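PDB 7C2A: SGNH-hydrolase family esterase, which hydrolyses esters as a member of the SGNH-hydrolase (GDSL-like lipase) family, and may act on lysophospholipids. Local coordinates for residues G99-E102 with E103-R106; D131-Y134 with P135-E139; A56-Q59 with R60-F63; T33-S37 with H38-A42; R170-E173 with E174-A178. All coordinates share one frame; numbering follows the deposited sequence.

Interaction 1: residues G99-E102 with E103-R106; sequences GILE and ELQR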
loop_
_atom_site.group_PDB
_atom_site.type_symbol
_atom_site.label_atom_id
_atom_site.label_comp_id
_atom_site.label_asym_id
_atom_site.label_seq_id
_atom_site.Cartn_x
_atom_site.Cartn_y
_atom_site.Cartn_z
ATOM N N GLY A 99 4.633 15.282 2.060
ATOM C CA GLY A 99 5.823 15.384 2.888
ATOM C C GLY A 99 6.838 14.295 2.587
ATOM O O GLY A 99 8.044 14.545 2.610
ATOM N N ILE A 100 6.368 13.078 2.299
ATOM C CA ILE A 100 7.274 11.996 1.909
ATOM C C ILE A 100 7.979 12.334 0.600
ATOM O O ILE A 100 9.206 12.202 0.475
ATOM C CB ILE A 100 6.514 10.662 1.798
ATOM C CG1 ILE A 100 5.949 10.261 3.160
ATOM C CG2 ILE A 100 7.428 9.572 1.241
ATOM C CD1 ILE A 100 4.904 9.174 3.082
ATOM N N LEU A 101 7.211 12.768 -0.400
ATOM C CA LEU A 101 7.802 13.044 -1.701
ATOM C C LEU A 101 8.725 14.247 -1.639
ATOM O O LEU A 101 9.741 14.284 -2.338
ATOM C CB LEU A 101 6.717 13.243 -2.754
ATOM C CG LEU A 101 5.723 12.088 -2.916
ATOM C CD1 LEU A 101 4.928 12.280 -4.192
ATOM C CD2 LEU A 101 6.416 10.733 -2.907
ATOM N N GLU A 102 8.408 15.222 -0.786
ATOM C CA GLU A 102 9.272 16.385 -0.637
ATOM C C GLU A 102 10.627 15.996 -0.069
ATOM O O GLU A 102 11.657 16.541 -0.477
ATOM C CB GLU A 102 8.590 17.428 0.243
ATOM C CG GLU A 102 7.668 18.321 -0.551
ATOM C CD GLU A 102 6.803 19.235 0.290
ATOM O OE1 GLU A 102 6.998 19.294 1.525
ATOM O OE2 GLU A 102 5.920 19.898 -0.300
ATOM N N GLU A 103 10.650 15.075 0.892
ATOM C CA GLU A 103 11.921 14.603 1.426
ATOM C C GLU A 103 12.736 13.876 0.357
ATOM O O GLU A 103 13.946 14.098 0.228
ATOM C CB GLU A 103 11.665 13.715 2.640
ATOM C CG GLU A 103 12.924 13.137 3.262
ATOM C CD GLU A 103 13.866 14.188 3.832
ATOM O OE1 GLU A 103 13.437 15.341 4.050
ATOM O OE2 GLU A 103 15.048 13.863 4.061
ATOM N N LEU A 104 12.093 12.999 -0.420
ATOM C CA LEU A 104 12.802 12.316 -1.500
ATOM C C LEU A 104 13.330 13.315 -2.522
ATOM O O LEU A 104 14.472 13.201 -2.986
ATOM C CB LEU A 104 11.875 11.297 -2.166
ATOM C CG LEU A 104 11.532 10.108 -1.266
ATOM C CD1 LEU A 104 10.306 9.360 -1.786
ATOM C CD2 LEU A 104 12.709 9.165 -1.125
ATOM N N GLN A 105 12.512 14.310 -2.877
ATOM C CA GLN A 105 12.929 15.318 -3.846
ATOM C C GLN A 105 14.090 16.149 -3.316
ATOM O O GLN A 105 15.011 16.494 -4.069
ATOM C CB GLN A 105 11.741 16.216 -4.172
ATOM C CG GLN A 105 11.854 16.980 -5.474
ATOM C CD GLN A 105 10.556 17.668 -5.829
ATOM O OE1 GLN A 105 9.990 18.396 -5.015
ATOM N NE2 GLN A 105 10.067 17.430 -7.039
ATOM N N ARG A 106 14.056 16.504 -2.032
ATOM C CA ARG A 106 15.175 17.236 -1.454
ATOM C C ARG A 106 16.480 16.489 -1.681
ATOM O O ARG A 106 17.507 17.096 -2.011
ATOM C CB ARG A 106 14.933 17.446 0.039
ATOM C CG ARG A 106 15.958 18.310 0.730
ATOM C CD ARG A 106 15.627 18.421 2.206
ATOM N NE ARG A 106 15.909 17.177 2.913
ATOM C CZ ARG A 106 17.123 16.799 3.299
ATOM N NH1 ARG A 106 18.167 17.578 3.056
ATOM N NH2 ARG A 106 17.292 15.648 3.930
#

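Interaction 2: residues D131-Y134 with P135-E139; sequences DGIY and PYLAE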
loop_
_atom_site.group_PDB
_atom_site.type_symbol
_atom_site.label_atom_id
_atom_site.label_comp_id
_atom_site.label_asym_id
_atom_site.label_seq_id
_atom_site.Cartn_x
_atom_site.Cartn_y
_atom_site.Cartn_z
ATOM N N ASP A 131 -9.035 8.769 -4.903
ATOM C CA ASP A 131 -8.356 8.312 -6.110
ATOM C C ASP A 131 -7.565 9.436 -6.762
ATOM O O ASP A 131 -6.489 9.197 -7.324
ATOM C CB ASP A 131 -9.369 7.761 -7.119
ATOM C CG ASP A 131 -9.953 6.427 -6.713
ATOM O OD1 ASP A 131 -9.614 5.895 -5.639
ATOM O OD2 ASP A 131 -10.775 5.917 -7.501
ATOM N N GLY A 132 -8.074 10.667 -6.691
ATOM C CA GLY A 132 -7.423 11.777 -7.368
ATOM C C GLY A 132 -6.147 12.267 -6.713
ATOM O O GLY A 132 -5.423 13.060 -7.323
ATOM N N ILE A 133 -5.840 11.832 -5.490
ATOM C CA ILE A 133 -4.633 12.372 -4.861
ATOM C C ILE A 133 -3.378 11.900 -5.581
ATOM O O ILE A 133 -2.381 12.625 -5.624
ATOM C CB ILE A 133 -4.565 12.123 -3.339
ATOM C CG1 ILE A 133 -4.222 10.669 -3.003
ATOM C CG2 ILE A 133 -5.843 12.583 -2.657
ATOM C CD1 ILE A 133 -4.078 10.393 -1.510
ATOM N N TYR A 134 -3.410 10.702 -6.179
ATOM C CA TYR A 134 -2.191 10.151 -6.770
ATOM C C TYR A 134 -1.782 10.870 -8.051
ATOM O O TYR A 134 -0.605 11.260 -8.170
ATOM C CB TYR A 134 -2.306 8.625 -6.911
ATOM C CG TYR A 134 -2.420 7.972 -5.549
ATOM C CD1 TYR A 134 -1.286 7.668 -4.803
ATOM C CD2 TYR A 134 -3.662 7.711 -4.978
ATOM C CE1 TYR A 134 -1.381 7.126 -3.533
ATOM C CE2 TYR A 134 -3.767 7.162 -3.714
ATOM C CZ TYR A 134 -2.623 6.876 -2.997
ATOM O OH TYR A 134 -2.770 6.339 -1.744
ATOM N N PRO A 135 -2.666 11.087 -9.032
ATOM C CA PRO A 135 -2.252 11.900 -10.187
ATOM C C PRO A 135 -1.850 13.305 -9.798
ATOM O O PRO A 135 -0.930 13.873 -10.404
ATOM C CB PRO A 135 -3.482 11.884 -11.109
ATOM C CG PRO A 135 -4.288 10.730 -10.674
ATOM C CD PRO A 135 -4.017 10.523 -9.220
ATOM N N TYR A 136 -2.494 13.879 -8.785
ATOM C CA TYR A 136 -2.106 15.204 -8.326
ATOM C C TYR A 136 -0.670 15.195 -7.813
ATOM O O TYR A 136 0.138 16.068 -8.163
ATOM C CB TYR A 136 -3.062 15.672 -7.231
ATOM C CG TYR A 136 -2.611 16.946 -6.569
ATOM C CD1 TYR A 136 -2.944 18.183 -7.109
ATOM C CD2 TYR A 136 -1.857 16.917 -5.409
ATOM C CE1 TYR A 136 -2.530 19.353 -6.513
ATOM C CE2 TYR A 136 -1.436 18.089 -4.804
ATOM C CZ TYR A 136 -1.780 19.297 -5.366
ATOM O OH TYR A 136 -1.366 20.464 -4.766
ATOM N N LEU A 137 -0.337 14.222 -6.963
ATOM C CA LEU A 137 1.002 14.156 -6.385
ATOM C C LEU A 137 2.057 13.887 -7.446
ATOM O O LEU A 137 3.154 14.459 -7.393
ATOM C CB LEU A 137 1.052 13.057 -5.330
ATOM C CG LEU A 137 0.279 13.331 -4.043
ATOM C CD1 LEU A 137 0.004 12.020 -3.305
ATOM C CD2 LEU A 137 1.038 14.311 -3.155
ATOM N N ALA A 138 1.760 12.995 -8.395
ATOM C CA ALA A 138 2.740 12.672 -9.425
ATOM C C ALA A 138 3.081 13.901 -10.253
ATOM O O ALA A 138 4.251 14.139 -10.573
ATOM C CB ALA A 138 2.216 11.541 -10.311
ATOM N N GLU A 139 2.073 14.693 -10.615
ATOM C CA GLU A 139 2.338 15.917 -11.364
ATOM C C GLU A 139 3.129 16.902 -10.520
ATOM O O GLU A 139 4.133 17.465 -10.973
ATOM C CB GLU A 139 1.017 16.546 -11.808
ATOM C CG GLU A 139 1.154 17.538 -12.960
ATOM C CD GLU A 139 1.574 18.927 -12.508
ATOM O OE1 GLU A 139 1.398 19.248 -11.313
ATOM O OE2 GLU A 139 2.073 19.702 -13.353
#

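Interaction 3: residues A56-Q59 with R60-F63; sequences AGLQ and RIKF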
loop_
_atom_site.group_PDB
_atom_site.type_symbol
_atom_site.label_atom_id
_atom_site.label_comp_id
_atom_site.label_asym_id
_atom_site.label_seq_id
_atom_site.Cartn_x
_atom_site.Cartn_y
_atom_site.Cartn_z
ATOM N N ALA A 56 2.254 7.388 9.177
ATOM C CA ALA A 56 3.335 6.534 9.658
ATOM C C ALA A 56 4.522 6.563 8.702
ATOM O O ALA A 56 5.681 6.604 9.129
ATOM C CB ALA A 56 2.836 5.105 9.884
ATOM N N GLY A 57 4.251 6.545 7.397
ATOM C CA GLY A 57 5.338 6.630 6.440
ATOM C C GLY A 57 6.083 7.944 6.540
ATOM O O GLY A 57 7.313 7.980 6.507
ATOM N N LEU A 58 5.346 9.047 6.676
ATOM C CA LEU A 58 5.991 10.346 6.845
ATOM C C LEU A 58 6.849 10.380 8.102
ATOM O O LEU A 58 7.928 10.973 8.109
ATOM C CB LEU A 58 4.927 11.440 6.866
ATOM C CG LEU A 58 5.401 12.875 7.086
ATOM C CD1 LEU A 58 6.388 13.303 6.013
ATOM C CD2 LEU A 58 4.202 13.805 7.127
ATOM N N GLN A 59 6.386 9.730 9.167
ATOM C CA GLN A 59 7.128 9.732 10.420
ATOM C C GLN A 59 8.485 9.052 10.290
ATOM O O GLN A 59 9.426 9.414 11.009
ATOM C CB GLN A 59 6.305 9.043 11.499
ATOM C CG GLN A 59 6.871 9.220 12.899
ATOM C CD GLN A 59 6.710 10.646 13.394
ATOM O OE1 GLN A 59 5.683 11.279 13.155
ATOM N NE2 GLN A 59 7.721 11.160 14.079
ATOM N N ARG A 60 8.620 8.083 9.383
ATOM C CA ARG A 60 9.829 7.271 9.294
ATOM C C ARG A 60 10.663 7.501 8.045
ATOM O O ARG A 60 11.751 6.925 7.955
ATOM C CB ARG A 60 9.542 5.770 9.475
ATOM C CG ARG A 60 8.754 5.148 8.348
ATOM C CD ARG A 60 8.634 3.621 8.502
ATOM N NE ARG A 60 7.662 3.113 7.534
ATOM C CZ ARG A 60 7.954 2.377 6.462
ATOM N NH1 ARG A 60 9.196 1.977 6.237
ATOM N NH2 ARG A 60 6.992 2.029 5.621
ATOM N N ILE A 61 10.221 8.320 7.086
ATOM C CA ILE A 61 10.948 8.390 5.818
ATOM C C ILE A 61 12.392 8.855 6.016
ATOM O O ILE A 61 13.319 8.292 5.425
ATOM C CB ILE A 61 10.187 9.199 4.749
ATOM C CG1 ILE A 61 10.973 9.206 3.427
ATOM C CG2 ILE A 61 9.918 10.639 5.204
ATOM C CD1 ILE A 61 11.145 7.837 2.746
ATOM N N LYS A 62 12.609 9.888 6.834
ATOM C CA LYS A 62 13.975 10.362 7.060
ATOM C C LYS A 62 14.837 9.277 7.693
ATOM O O LYS A 62 15.977 9.050 7.274
ATOM C CB LYS A 62 13.967 11.609 7.945
ATOM C CG LYS A 62 13.660 12.916 7.224
ATOM C CD LYS A 62 13.668 14.082 8.219
ATOM C CE LYS A 62 13.342 15.416 7.560
ATOM N NZ LYS A 62 14.442 15.908 6.691
ATOM N N PHE A 63 14.307 8.600 8.710
ATOM C CA PHE A 63 15.065 7.548 9.378
ATOM C C PHE A 63 15.418 6.428 8.411
ATOM O O PHE A 63 16.546 5.924 8.411
ATOM C CB PHE A 63 14.238 6.988 10.539
ATOM C CG PHE A 63 14.908 5.856 11.266
ATOM C CD1 PHE A 63 15.824 6.119 12.272
ATOM C CD2 PHE A 63 14.640 4.537 10.949
ATOM C CE1 PHE A 63 16.448 5.098 12.951
ATOM C CE2 PHE A 63 15.271 3.506 11.632
ATOM C CZ PHE A 63 16.180 3.791 12.629
HETATM O O HOH W 1 10.683 11.366 8.557
HETATM O O HOH W 2 12.238 9.698 10.333
#

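Interaction 4: residues T33-S37 with H38-A42; sequences TALRS and HGINA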
loop_
_atom_site.group_PDB
_atom_site.type_symbol
_atom_site.label_atom_id
_atom_site.label_comp_id
_atom_site.label_asym_id
_atom_site.label_seq_id
_atom_site.Cartn_x
_atom_site.Cartn_y
_atom_site.Cartn_z
ATOM N N THR A 33 13.939 -9.969 -8.781
ATOM C CA THR A 33 14.269 -11.034 -9.719
ATOM C C THR A 33 13.822 -10.687 -11.133
ATOM O O THR A 33 14.571 -10.901 -12.098
ATOM C CB THR A 33 13.628 -12.340 -9.256
ATOM O OG1 THR A 33 14.141 -12.689 -7.970
ATOM C CG2 THR A 33 13.928 -13.463 -10.238
ATOM N N ALA A 34 12.619 -10.128 -11.276
ATOM C CA ALA A 34 12.086 -9.815 -12.599
ATOM C C ALA A 34 12.906 -8.753 -13.319
ATOM O O ALA A 34 13.014 -8.781 -14.552
ATOM C CB ALA A 34 10.633 -9.362 -12.474
ATOM N N LEU A 35 13.511 -7.825 -12.580
ATOM C CA LEU A 35 14.300 -6.790 -13.227
ATOM C C LEU A 35 15.515 -7.351 -13.960
ATOM O O LEU A 35 16.016 -6.691 -14.874
ATOM C CB LEU A 35 14.699 -5.719 -12.215
ATOM C CG LEU A 35 13.549 -4.801 -11.777
ATOM C CD1 LEU A 35 13.990 -3.892 -10.649
ATOM C CD2 LEU A 35 12.992 -3.972 -12.924
ATOM N N ARG A 36 15.993 -8.542 -13.579
ATOM C CA ARG A 36 17.076 -9.174 -14.336
ATOM C C ARG A 36 16.720 -9.299 -15.808
ATOM O O ARG A 36 17.597 -9.181 -16.674
ATOM C CB ARG A 36 17.387 -10.560 -13.772
ATOM C CG ARG A 36 17.976 -10.588 -12.374
ATOM C CD ARG A 36 18.152 -12.036 -11.926
ATOM N NE ARG A 36 18.117 -12.188 -10.477
ATOM C CZ ARG A 36 18.000 -13.358 -9.858
ATOM N NH1 ARG A 36 17.904 -14.477 -10.566
ATOM N NH2 ARG A 36 17.979 -13.412 -8.532
ATOM N N SER A 37 15.441 -9.517 -16.114
ATOM C CA SER A 37 14.977 -9.670 -17.487
ATOM C C SER A 37 14.895 -8.342 -18.215
ATOM O O SER A 37 14.609 -8.331 -19.422
ATOM C CB SER A 37 13.613 -10.363 -17.502
ATOM O OG SER A 37 13.724 -11.695 -17.025
ATOM N N HIS A 38 15.118 -7.236 -17.510
ATOM C CA HIS A 38 15.244 -5.921 -18.114
ATOM C C HIS A 38 16.691 -5.462 -18.150
ATOM O O HIS A 38 16.948 -4.268 -18.328
ATOM C CB HIS A 38 14.387 -4.905 -17.354
ATOM C CG HIS A 38 12.931 -5.245 -17.338
ATOM N ND1 HIS A 38 12.001 -4.550 -18.077
ATOM C CD2 HIS A 38 12.247 -6.225 -16.702
ATOM C CE1 HIS A 38 10.804 -5.070 -17.879
ATOM N NE2 HIS A 38 10.924 -6.091 -17.054
ATOM N N GLY A 39 17.634 -6.380 -17.944
ATOM C CA GLY A 39 19.039 -6.028 -17.923
ATOM C C GLY A 39 19.508 -5.331 -16.666
ATOM O O GLY A 39 20.544 -4.664 -16.699
ATOM N N ILE A 40 18.791 -5.476 -15.551
ATOM C CA ILE A 40 19.066 -4.732 -14.324
ATOM C C ILE A 40 19.341 -5.709 -13.195
ATOM O O ILE A 40 18.524 -6.591 -12.917
ATOM C CB ILE A 40 17.880 -3.822 -13.947
ATOM C CG1 ILE A 40 17.698 -2.730 -14.993
ATOM C CG2 ILE A 40 18.067 -3.226 -12.544
ATOM C CD1 ILE A 40 16.327 -2.072 -14.965
ATOM N N ASN A 41 20.481 -5.526 -12.514
ATOM C CA ASN A 41 20.754 -6.179 -11.240
ATOM C C ASN A 41 20.442 -5.159 -10.156
ATOM O O ASN A 41 21.188 -4.188 -9.979
ATOM C CB ASN A 41 22.209 -6.626 -11.140
ATOM C CG ASN A 41 22.470 -7.912 -11.890
ATOM O OD1 ASN A 41 21.707 -8.871 -11.787
ATOM N ND2 ASN A 41 23.550 -7.933 -12.659
ATOM N N ALA A 42 19.336 -5.367 -9.451
ATOM C CA ALA A 42 18.888 -4.468 -8.402
ATOM C C ALA A 42 19.030 -5.129 -7.040
ATOM O O ALA A 42 18.991 -6.358 -6.909
ATOM C CB ALA A 42 17.427 -4.073 -8.620
HETATM O O HOH W 3 19.936 -9.539 -9.636
#

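Interaction 5: residues R170-E173 with E174-A178; sequences RGVE and ELVSA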
loop_
_atom_site.group_PDB
_atom_site.type_symbol
_atom_site.label_atom_id
_atom_site.label_comp_id
_atom_site.label_asym_id
_atom_site.label_seq_id
_atom_site.Cartn_x
_atom_site.Cartn_y
_atom_site.Cartn_z
ATOM N N ARG A 170 -25.807 -6.318 4.866
ATOM C CA ARG A 170 -26.645 -7.455 4.527
ATOM C C ARG A 170 -26.029 -8.758 5.029
ATOM O O ARG A 170 -26.743 -9.656 5.487
ATOM C CB ARG A 170 -26.848 -7.481 3.011
ATOM C CG ARG A 170 -27.750 -8.567 2.494
ATOM C CD ARG A 170 -29.186 -8.397 2.963
ATOM N NE ARG A 170 -29.993 -9.534 2.529
ATOM C CZ ARG A 170 -29.905 -10.752 3.055
ATOM N NH1 ARG A 170 -29.065 -10.986 4.054
ATOM N NH2 ARG A 170 -30.663 -11.736 2.595
ATOM N N GLY A 171 -24.703 -8.873 4.956
ATOM C CA GLY A 171 -24.040 -10.027 5.542
ATOM C C GLY A 171 -24.277 -10.143 7.038
ATOM O O GLY A 171 -24.449 -11.245 7.557
ATOM N N VAL A 172 -24.295 -9.009 7.747
ATOM C CA VAL A 172 -24.600 -9.036 9.180
ATOM C C VAL A 172 -25.990 -9.606 9.420
ATOM O O VAL A 172 -26.195 -10.441 10.309
ATOM C CB VAL A 172 -24.463 -7.634 9.798
ATOM C CG1 VAL A 172 -25.155 -7.589 11.163
ATOM C CG2 VAL A 172 -23.007 -7.249 9.928
ATOM N N GLU A 173 -26.959 -9.193 8.601
ATOM C CA GLU A 173 -28.346 -9.710 8.768
ATOM C C GLU A 173 -28.330 -11.234 8.614
ATOM O O GLU A 173 -29.083 -11.924 9.300
ATOM C CB GLU A 173 -29.284 -9.008 7.784
ATOM C CG GLU A 173 -29.447 -7.538 8.111
ATOM C CD GLU A 173 -30.273 -6.739 7.121
ATOM O OE1 GLU A 173 -30.642 -7.299 6.077
ATOM O OE2 GLU A 173 -30.519 -5.558 7.400
ATOM N N GLU A 174 -27.521 -11.731 7.675
ATOM C CA GLU A 174 -27.409 -13.196 7.447
ATOM C C GLU A 174 -26.879 -13.854 8.725
ATOM O O GLU A 174 -27.384 -14.915 9.099
ATOM C CB GLU A 174 -26.452 -13.478 6.288
ATOM C CG GLU A 174 -27.122 -13.478 4.929
ATOM C CD GLU A 174 -28.248 -14.481 4.740
ATOM O OE1 GLU A 174 -28.040 -15.680 5.003
ATOM O OE2 GLU A 174 -29.326 -14.057 4.326
ATOM N N LEU A 175 -25.838 -13.271 9.322
ATOM C CA LEU A 175 -25.253 -13.841 10.566
ATOM C C LEU A 175 -26.297 -13.804 11.682
ATOM O O LEU A 175 -26.370 -14.763 12.444
ATOM C CB LEU A 175 -24.033 -13.013 10.972
ATOM C CG LEU A 175 -22.856 -13.062 10.000
ATOM C CD1 LEU A 175 -21.737 -12.153 10.489
ATOM C CD2 LEU A 175 -22.355 -14.487 9.818
ATOM N N VAL A 176 -27.039 -12.699 11.778
ATOM C CA VAL A 176 -28.057 -12.593 12.818
ATOM C C VAL A 176 -29.122 -13.667 12.635
ATOM O O VAL A 176 -29.538 -14.328 13.594
ATOM C CB VAL A 176 -28.646 -11.171 12.833
ATOM C CG1 VAL A 176 -29.868 -11.096 13.717
ATOM C CG2 VAL A 176 -27.601 -10.178 13.302
ATOM N N SER A 177 -29.565 -13.882 11.395
ATOM C CA SER A 177 -30.588 -14.892 11.160
ATOM C C SER A 177 -30.090 -16.283 11.516
ATOM O O SER A 177 -30.872 -17.122 11.978
ATOM C CB SER A 177 -31.054 -14.843 9.706
ATOM O OG SER A 177 -31.711 -13.617 9.446
ATOM N N ALA A 178 -28.793 -16.544 11.333
ATOM C CA ALA A 178 -28.245 -17.865 11.604
ATOM C C ALA A 178 -27.931 -18.103 13.075
ATOM O O ALA A 178 -27.864 -19.260 13.499
ATOM C CB ALA A 178 -26.962 -18.063 10.792
#

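Interaction 1: residues G99-E102 with E103-R106
Ile100 and Leu104 meet one turn apart on helix 90-106, which packs on the parallel sheet of this SGNH-hydrolase fold. Their side chains lie side by side and point the same way. CG2 of Ile100 comes to 4.2 Å from CD1 of Leu104. Leu101 reaches the same methyl, with its CD2 4.3 Å from CD1 of Leu104. Ile100 also rests on Leu58 of helix 54-66, while Leu101 and Leu104 cover Val77 and Ile111 of the sheet. N of Leu104 gives a nearly straight bond to O of Ile100 (3.1 Å, 167°), and N of Gln105 reaches O of Leu101 at 2.8 Å. The polar flank is built round Glu103. Its CG is anti to the backbone N (chi1 179°) and the chain then bends, which turns the carboxylate toward Arg106. Lys62 and Arg107 also form salt bridges with this carboxylate. A glutamine in its place would probably leave the three basic groups without a countercharge and weaken the tie to helix 54-66. In the conformer given, Arg106 grips Glu103 side-on: NE lies 3.3 Å from OE1, above the carboxylate plane, and NH2 lies 2.9 Å from OE2, on its syn side.

Interaction 2: residues D131-Y134 with P135-E139
CG of Leu137 stands anti to its own carbonyl carbon (chi1 -70°), which lays the side chain back over the preceding turn and against Ile133. CG of Leu137 comes to 3.2 Å from O of Ile133, and CD1 of Leu137 lies 4.4 Å from CG1 of Ile133. In Tyr134 a chi1 of -64° swings the ring back beside Ile133, whose CG1 covers one face, 3.5 Å above the plane and offset toward the rim. The ring is thus held between its own helix and the sheet, where it touches Leu113 and Leu145. Its hydroxyl is hydrogen-bonded to O of Leu79. Early in helix 133-140 the first backbone bond is weak and the next two are normal. N of Tyr136 makes the weak 3.4 Å bond to O of Gly132, whereas N of Leu137 reaches O of Ile133 at 2.9 Å. N of Ala138 then lies almost in line with the C=O of Tyr134, 2.9 Å from its O. Pro135 has no N-H to give, and its CD fills that place, 3.4 Å from O of Asp131. A proline in the first turn therefore costs the helix little, and apolar packing carries the side-chain contact.

Interaction 3: residues A56-Q59 with R60-F63
Helix 54-66 is kinked between Ala56-Gln59 and Arg60-Phe63. The break shows at Arg60, whose phi of -112° departs from helical values. N of Arg60 makes a weak bond to O of Ala56 and a further bond, not a weak one, to O of Gly57 at 3.2 Å. It meets that second oxygen from well above the carbonyl plane, as in a tight 3-10-like turn. The N-H groups of Lys62 and Phe63 reach the turn before through water. One water donates to O of Leu58 and accepts from N of Lys62 at 3.0 Å. Another donates to O of Gln59 and accepts from N of Phe63 at 2.8 Å. Two waters are thus inserted into the helical ladder.

The side chains follow the bend. CG of Arg60 sits between its backbone N and carbonyl carbon (chi1 68°), a crowded position that folds the chain back beside the helix. CG of Arg60 lies 3.5 Å from O of Ala56, and the guanidinium lies obliquely to CA of Gly57. Asp52 takes the charge in a salt bridge, and O of Ala47 accepts from NH1. CG2 of Ile61 packs 3.5 Å from O of Leu58, while the residue also touches Phe11. Such water-inserted turns are characteristic of kinked helices, here one that flanks the parallel sheet of the alpha/beta/alpha SGNH-hydrolase fold.

Interaction 4: residues T33-S37 with H38-A42
Leu35 and Ile40 pack where helix 27-35 gives way to the loop before strand 42-48. CB of Leu35 lies 4.1 Å from CB of Ile40, and CD1 of Leu35 reaches on to CB of Ala42 at 4.0 Å. Leu35 and Ala42 both rest on Ile8 of the neighbouring strand, so the apolar side of the turn faces the sheet.

His38 is turned with an edge to the helix. Its chi1 of -60° puts CG anti to the carbonyl carbon, and CD2 of His38 then lies 3.4 Å from O of Ala34, in the ring plane. ND1 of His38 binds a cadmium ion.

On another flank Arg36 and Asn41 cross obliquely, with guanidinium and amide planes 55° apart. CG of Arg36 is 4.1 Å from OD1 of Asn41. A water joins their polar ends: it donates to OD1 of Asn41 and accepts a weak bond from NE of Arg36. CG2 of Thr33 covers one face of the guanidinium, over its centre.

O of Leu35 accepts two backbone bonds from opposite faces of its plane, from N of His38 at 2.8 Å and N of Ile40 at 3.1 Å. N of Gly39 bonds to O of Arg36 at 3.1 Å. Gly39, with positive phi, is the C-prime residue. The arrangement is a Schellman motif, ending the helix and turning the chain into the edge strand of the sheet.

Interaction 5: residues R170-E173 with E174-A178
Arg170-Glu173 and Glu174-Ala178 form successive turns of helix 169-186 in regular alpha-helical geometry, with N of Glu174 bonded to O of Arg170 and N of Leu175 to O of Gly171. This C-terminal helix stands well away from the centre of the chain, and the contact lies at the surface. Val172 and Val176 make the apolar part. Their side chains pass at an angle, with CG1 of Val172 4.2 Å from CG2 of Val176. CG2 of Val176 also lies 3.3 Å from O of Val172. That oxygen takes the N-H of Val176 at 2.8 Å. CG of Leu175 packs 3.4 Å from O of Gly171. Val172 and Leu175 both touch Pro167 in the loop ahead of the helix.

The polar part is an i to i+4 salt bridge between Arg170 and Glu174. Both side chains bend at chi2, 65° in Arg170 and -59° in Glu174, and this brings their charged ends together beside the helix. Glu174 has a second conformer, so this bridge describes one of its states. Guanidinium and carboxylate are nearly coplanar. The grip is end-on, and a single oxygen takes both bonds on its anti side: OE2 of Glu174 lies 3.1 Å from NH1 and 3.2 Å from NH2 of Arg170.

In the fold
Interactions 1, 2 and 3 belong to the layers around the central sheet and are partly buried. Interactions 4 and 5 lie at the surface. Interactions 1 and 3 lie on two neighbouring helices, 90-106 and 54-66, joined by one salt bridge and apolar packing. Interaction 1 also meets interaction 2, through Leu101 and Leu137. Interaction 5 is remote, its centre about 47 Å from that of interaction 1. Chemistry follows place. Apolar packing dominates interaction 2, whereas interactions 1 and 3 add charges and, in interaction 3, inserted waters. Interaction 4 ends a helix and supplies a ligand to a cadmium ion. Interaction 5 pairs charges within one exposed helix, unlike the charge network linking two helices at interaction 1.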